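Local coordinates for dITP/XTP pyrophosphatase (Mycobacteroides abscessus, PDB 6WWD), which probably hydrolyses non-canonical purine nucleoside triphosphates such as XTP, dITP and ITP to monophosphates and diphosphate, clearing them from the nucleotide pool, at residues 2-7 against 34-39; 107-112 against 143-148. One frame throughout, in Å; residues are numbered along the deposited sequence.

Both contacts reach the same mixed sheet, which runs through this Ham1-family subunit, but they lie on opposite sides of the centre of the chain. Their centres are about 39 Å apart and their nearest atoms about 25 Å apart, so they do not touch. Both segments of interaction 1 come before those of interaction 2 in the sequence. Interaction 1 sets strand 2-5, which pairs with strands 29-31 and 67-77, against the loop that follows strand 29-31. Interaction 2 joins the end of helix 98-108 to the end of strand 134-145, and its helix side also meets the second subunit. One contact therefore closes a loop over the sheet, and the other borders the dimer interface.

Interaction 1. Residues 2-7 against 34-39; sequences KILVAS and TDVPEY
Leu4 and Val36 meet through methyl groups, with Leu4 CD1 4.1 Å from Val36 CG2. Leu4 sits on strand 2-5, and its CB points toward the loop 34-39. With CG anti to the backbone N (chi1 173°), CD1 faces Val36 and CD2 faces the Tyr39 hydroxyl. Leu4 CD2 comes within 4.3 Å of Tyr39 OH. The two leucine branches thus serve two residues of the loop, and no hydrogen bond crosses between the segments. On the strand side the packing is close. Leu4 is buried, and its side chain also touches Val31 and Cys68 on the two strands that pair with 2-5. The loop side is looser, and the residues around Val36 are mostly exposed. Tyr39 reaches in with the hydroxyl end of its side chain, and its ring stacks with that of His63. Polar groups of the loop bond locally instead: Asp35 OD2 accepts from Ser32 N, and Thr34 OG1 bonds to Ser32 OG. The contact is small and almost wholly apolar, so the loop rests against Leu4 of strand 2-5, an inner strand of the sheet, through van der Waals contact and without a directional bond.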
loop_
_atom_site.group_PDB
_atom_site.type_symbol
_atom_site.label_atom_id
_atom_site.label_comp_id
_atom_site.label_asym_id
_atom_site.label_seq_id
_atom_site.Cartn_x
_atom_site.Cartn_y
_atom_site.Cartn_z
ATOM N N LYS D 2 -8.019 -9.906 -35.320
ATOM C CA LYS D 2 -6.646 -9.886 -34.841
ATOM C C LYS D 2 -6.586 -9.329 -33.428
ATOM O O LYS D 2 -7.280 -8.360 -33.104
ATOM C CB LYS D 2 -5.739 -9.072 -35.764
ATOM C CG LYS D 2 -5.453 -9.742 -37.103
ATOM C CD LYS D 2 -4.371 -8.997 -37.850
ATOM C CE LYS D 2 -4.457 -9.222 -39.344
ATOM N NZ LYS D 2 -3.786 -8.128 -40.106
ATOM N N ILE D 3 -5.764 -9.967 -32.593
ATOM C CA ILE D 3 -5.467 -9.527 -31.236
ATOM C C ILE D 3 -3.957 -9.425 -31.090
ATOM O O ILE D 3 -3.233 -10.370 -31.420
ATOM C CB ILE D 3 -6.040 -10.493 -30.176
ATOM C CG1 ILE D 3 -7.570 -10.494 -30.224
ATOM C CG2 ILE D 3 -5.499 -10.152 -28.776
ATOM C CD1 ILE D 3 -8.210 -11.364 -29.195
ATOM N N LEU D 4 -3.477 -8.284 -30.610
ATOM C CA LEU D 4 -2.051 -8.118 -30.363
ATOM C C LEU D 4 -1.677 -8.723 -29.005
ATOM O O LEU D 4 -2.265 -8.378 -27.970
ATOM C CB LEU D 4 -1.672 -6.635 -30.422
ATOM C CG LEU D 4 -0.238 -6.275 -30.022
ATOM C CD1 LEU D 4 0.806 -6.835 -31.016
ATOM C CD2 LEU D 4 -0.096 -4.768 -29.890
ATOM N N VAL D 5 -0.710 -9.638 -29.001
ATOM C CA VAL D 5 -0.071 -10.059 -27.758
ATOM C C VAL D 5 1.238 -9.282 -27.609
ATOM O O VAL D 5 2.122 -9.372 -28.469
ATOM C CB VAL D 5 0.152 -11.577 -27.712
ATOM C CG1 VAL D 5 0.831 -11.951 -26.402
ATOM C CG2 VAL D 5 -1.186 -12.303 -27.854
ATOM N N ALA D 6 1.344 -8.484 -26.544
ATOM C CA ALA D 6 2.501 -7.610 -26.325
ATOM C C ALA D 6 3.700 -8.433 -25.844
ATOM O O ALA D 6 4.209 -8.288 -24.735
ATOM C CB ALA D 6 2.169 -6.498 -25.340
ATOM N N SER D 7 4.157 -9.305 -26.727
ATOM C CA SER D 7 5.256 -10.202 -26.421
ATOM C C SER D 7 6.046 -10.462 -27.692
ATOM O O SER D 7 5.502 -10.389 -28.796
ATOM C CB SER D 7 4.736 -11.526 -25.852
ATOM O OG SER D 7 5.790 -12.426 -25.570
ATOM N N THR D 34 6.642 -8.317 -33.034
ATOM C CA THR D 34 7.410 -8.364 -34.280
ATOM C C THR D 34 6.533 -8.281 -35.531
ATOM O O THR D 34 7.067 -8.141 -36.634
ATOM C CB THR D 34 8.292 -9.625 -34.322
ATOM O OG1 THR D 34 7.474 -10.794 -34.385
ATOM C CG2 THR D 34 9.173 -9.716 -33.092
ATOM N N ASP D 35 5.207 -8.406 -35.395
ATOM C CA ASP D 35 4.274 -8.272 -36.514
ATOM C C ASP D 35 3.751 -6.858 -36.676
ATOM O O ASP D 35 2.988 -6.591 -37.606
ATOM C CB ASP D 35 3.084 -9.217 -36.325
ATOM C CG ASP D 35 3.513 -10.652 -36.175
ATOM O OD1 ASP D 35 4.209 -11.135 -37.087
ATOM O OD2 ASP D 35 3.177 -11.295 -35.154
ATOM N N VAL D 36 4.069 -5.969 -35.751
ATOM C CA VAL D 36 3.650 -4.579 -35.865
ATOM C C VAL D 36 4.920 -3.747 -35.747
ATOM O O VAL D 36 5.935 -4.236 -35.217
ATOM C CB VAL D 36 2.574 -4.225 -34.822
ATOM C CG1 VAL D 36 1.354 -5.097 -35.046
ATOM C CG2 VAL D 36 3.088 -4.410 -33.385
ATOM N N PRO D 37 4.937 -2.534 -36.297
ATOM C CA PRO D 37 6.133 -1.691 -36.197
ATOM C C PRO D 37 6.587 -1.493 -34.758
ATOM O O PRO D 37 5.783 -1.388 -33.828
ATOM C CB PRO D 37 5.691 -0.384 -36.852
ATOM C CG PRO D 37 4.697 -0.843 -37.883
ATOM C CD PRO D 37 3.971 -2.011 -37.278
ATOM N N GLU D 38 7.899 -1.465 -34.588
ATOM C CA GLU D 38 8.488 -1.271 -33.273
ATOM C C GLU D 38 8.037 0.054 -32.683
ATOM O O GLU D 38 7.927 1.066 -33.383
ATOM C CB GLU D 38 10.019 -1.302 -33.383
ATOM C CG GLU D 38 10.720 -1.717 -32.103
ATOM C CD GLU D 38 12.236 -1.828 -32.281
ATOM O OE1 GLU D 38 12.812 -0.974 -32.988
ATOM O OE2 GLU D 38 12.846 -2.769 -31.722
ATOM N N TYR D 39 7.786 0.051 -31.385
ATOM C CA TYR D 39 7.506 1.294 -30.691
ATOM C C TYR D 39 8.234 1.291 -29.361
ATOM O O TYR D 39 8.640 0.245 -28.855
ATOM C CB TYR D 39 6.001 1.508 -30.510
ATOM C CG TYR D 39 5.238 0.394 -29.801
ATOM C CD1 TYR D 39 5.199 0.324 -28.404
ATOM C CD2 TYR D 39 4.501 -0.541 -30.525
ATOM C CE1 TYR D 39 4.479 -0.674 -27.749
ATOM C CE2 TYR D 39 3.764 -1.539 -29.883
ATOM C CZ TYR D 39 3.760 -1.598 -28.490
ATOM O OH TYR D 39 3.036 -2.579 -27.848
#

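Interaction 2. Residues 107-112 against 143-148; sequences AQLSDI and GSIARI
Leu109 and Ile145 cross at about a right angle, so that one methyl of the leucine meets the branched face of the isoleucine. Leu109 CD1 lies 3.9 Å from Ile145 CG1. It is equally far, 3.9 Å, from Ile145 CG2, and so lies against both branches. In Ile145, CG1 is opposite the carbonyl carbon (chi1 -56°) and CG2 is opposite the backbone N, which sets both branches against the Leu109 methyl. Both residues are buried.

Arg147 makes the polar half of the contact. Its chain is extended from CG to NE and brings the guanidinium over to the backbone of 110-112. Arg147 NH2 gives a weak hydrogen bond to Ile112 O at 2.8 Å, bent to 124° at the hydrogen. Arg147 NH1 lies 3.1 Å from the same Ile112 O. This oxygen approaches the guanidinium obliquely, whereas Ser110 O lies at its edge, in the plane, 4.0 Å from Arg147 NH1. The stronger partner of Arg147 is Asp114, whose OD1 forms a salt bridge with NE. Arg117 ties both segments together, for its guanidinium bonds to the carbonyl oxygens of Leu109, Ile112, Ile145 and Ala146.

Segment 109-112 is a type I beta turn, with Ile112 N bonded to Leu109 O at 2.9 Å. On the helix side, the carbonyl oxygens of Ala107 and Gln108 accept hydrogen bonds from Arg90 of the second subunit. The arrangement is a helix-terminal turn docked on the end of a sheet strand, with apolar packing beside arginine-carbonyl bonds, at the dimer interface of this Ham1-family fold. It also lies near the probable substrate site, since the side chain of Ile145 is about 6 Å from that of Tyr157, a predicted substrate-binding residue.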
loop_
_atom_site.group_PDB
_atom_site.type_symbol
_atom_site.label_atom_id
_atom_site.label_comp_id
_atom_site.label_asym_id
_atom_site.label_seq_id
_atom_site.Cartn_x
_atom_site.Cartn_y
_atom_site.Cartn_z
ATOM N N ALA D 107 20.846 -12.429 0.431
ATOM C CA ALA D 107 21.698 -11.592 1.268
ATOM C C ALA D 107 20.898 -10.464 1.898
ATOM O O ALA D 107 21.118 -10.117 3.064
ATOM C CB ALA D 107 22.868 -11.030 0.459
ATOM N N GLN D 108 19.977 -9.867 1.133
ATOM C CA GLN D 108 19.146 -8.799 1.685
ATOM C C GLN D 108 18.328 -9.301 2.867
ATOM O O GLN D 108 18.162 -8.587 3.864
ATOM C CB GLN D 108 18.223 -8.214 0.603
ATOM C CG GLN D 108 18.928 -7.334 -0.446
ATOM C CD GLN D 108 17.986 -6.841 -1.527
ATOM O OE1 GLN D 108 17.112 -7.570 -1.969
ATOM N NE2 GLN D 108 18.157 -5.598 -1.946
ATOM N N LEU D 109 17.862 -10.549 2.797
ATOM C CA LEU D 109 16.984 -11.126 3.802
ATOM C C LEU D 109 17.721 -11.991 4.834
ATOM O O LEU D 109 17.071 -12.655 5.640
ATOM C CB LEU D 109 15.911 -11.962 3.097
ATOM C CG LEU D 109 15.030 -11.310 2.023
ATOM C CD1 LEU D 109 14.027 -12.352 1.528
ATOM C CD2 LEU D 109 14.299 -10.082 2.518
ATOM N N SER D 110 19.054 -11.942 4.881
ATOM C CA SER D 110 19.789 -12.997 5.570
ATOM C C SER D 110 19.481 -13.080 7.055
ATOM O O SER D 110 19.712 -14.130 7.665
ATOM C CB SER D 110 21.293 -12.814 5.381
ATOM O OG SER D 110 21.729 -11.678 6.090
ATOM N N ASP D 111 18.961 -12.023 7.664
ATOM C CA ASP D 111 18.705 -12.072 9.094
ATOM C C ASP D 111 17.220 -12.116 9.442
ATOM O O ASP D 111 16.865 -12.009 10.621
ATOM C CB ASP D 111 19.407 -10.897 9.773
ATOM C CG ASP D 111 20.921 -10.962 9.597
ATOM O OD1 ASP D 111 21.489 -12.040 9.882
ATOM O OD2 ASP D 111 21.543 -9.951 9.192
ATOM N N ILE D 112 16.349 -12.317 8.462
ATOM C CA ILE D 112 14.908 -12.224 8.659
ATOM C C ILE D 112 14.393 -13.587 9.110
ATOM O O ILE D 112 14.631 -14.584 8.410
ATOM C CB ILE D 112 14.195 -11.762 7.385
ATOM C CG1 ILE D 112 14.790 -10.435 6.893
ATOM C CG2 ILE D 112 12.713 -11.618 7.641
ATOM C CD1 ILE D 112 15.091 -9.432 8.028
ATOM N N GLY D 143 3.941 -18.315 -0.721
ATOM C CA GLY D 143 5.024 -19.081 -0.142
ATOM C C GLY D 143 5.924 -18.233 0.728
ATOM O O GLY D 143 5.457 -17.333 1.439
ATOM N N SER D 144 7.215 -18.542 0.717
ATOM C CA SER D 144 8.195 -17.791 1.488
ATOM C C SER D 144 9.566 -18.001 0.852
ATOM O O SER D 144 9.744 -18.853 -0.026
ATOM C CB SER D 144 8.186 -18.208 2.970
ATOM O OG SER D 144 8.462 -19.584 3.100
ATOM N N ILE D 145 10.534 -17.222 1.304
ATOM C CA ILE D 145 11.881 -17.300 0.753
ATOM C C ILE D 145 12.721 -18.242 1.607
ATOM O O ILE D 145 12.795 -18.090 2.831
ATOM C CB ILE D 145 12.526 -15.907 0.665
ATOM C CG1 ILE D 145 11.634 -14.952 -0.149
ATOM C CG2 ILE D 145 13.946 -16.011 0.089
ATOM C CD1 ILE D 145 11.248 -15.474 -1.531
ATOM N N ALA D 146 13.371 -19.208 0.958
ATOM C CA ALA D 146 14.286 -20.096 1.655
ATOM C C ALA D 146 15.512 -19.337 2.163
ATOM O O ALA D 146 15.815 -18.211 1.755
ATOM C CB ALA D 146 14.739 -21.237 0.735
ATOM N N ARG D 147 16.254 -20.000 3.041
ATOM C CA ARG D 147 17.505 -19.458 3.541
ATOM C C ARG D 147 18.691 -19.890 2.703
ATOM O O ARG D 147 19.698 -19.181 2.665
ATOM C CB ARG D 147 17.717 -19.887 4.990
ATOM C CG ARG D 147 16.626 -19.367 5.862
ATOM C CD ARG D 147 16.992 -19.422 7.317
ATOM N NE ARG D 147 15.894 -18.885 8.112
ATOM C CZ ARG D 147 15.844 -17.642 8.575
ATOM N NH1 ARG D 147 16.840 -16.795 8.345
ATOM N NH2 ARG D 147 14.798 -17.250 9.280
ATOM N N ILE D 148 18.607 -21.056 2.064
ATOM C CA ILE D 148 19.628 -21.502 1.112
ATOM C C ILE D 148 18.946 -22.144 -0.082
ATOM O O ILE D 148 17.922 -22.825 0.051
ATOM C CB ILE D 148 20.628 -22.497 1.758
ATOM C CG1 ILE D 148 19.908 -23.735 2.280
ATOM C CG2 ILE D 148 21.424 -21.833 2.875
ATOM C CD1 ILE D 148 20.818 -24.772 2.809
#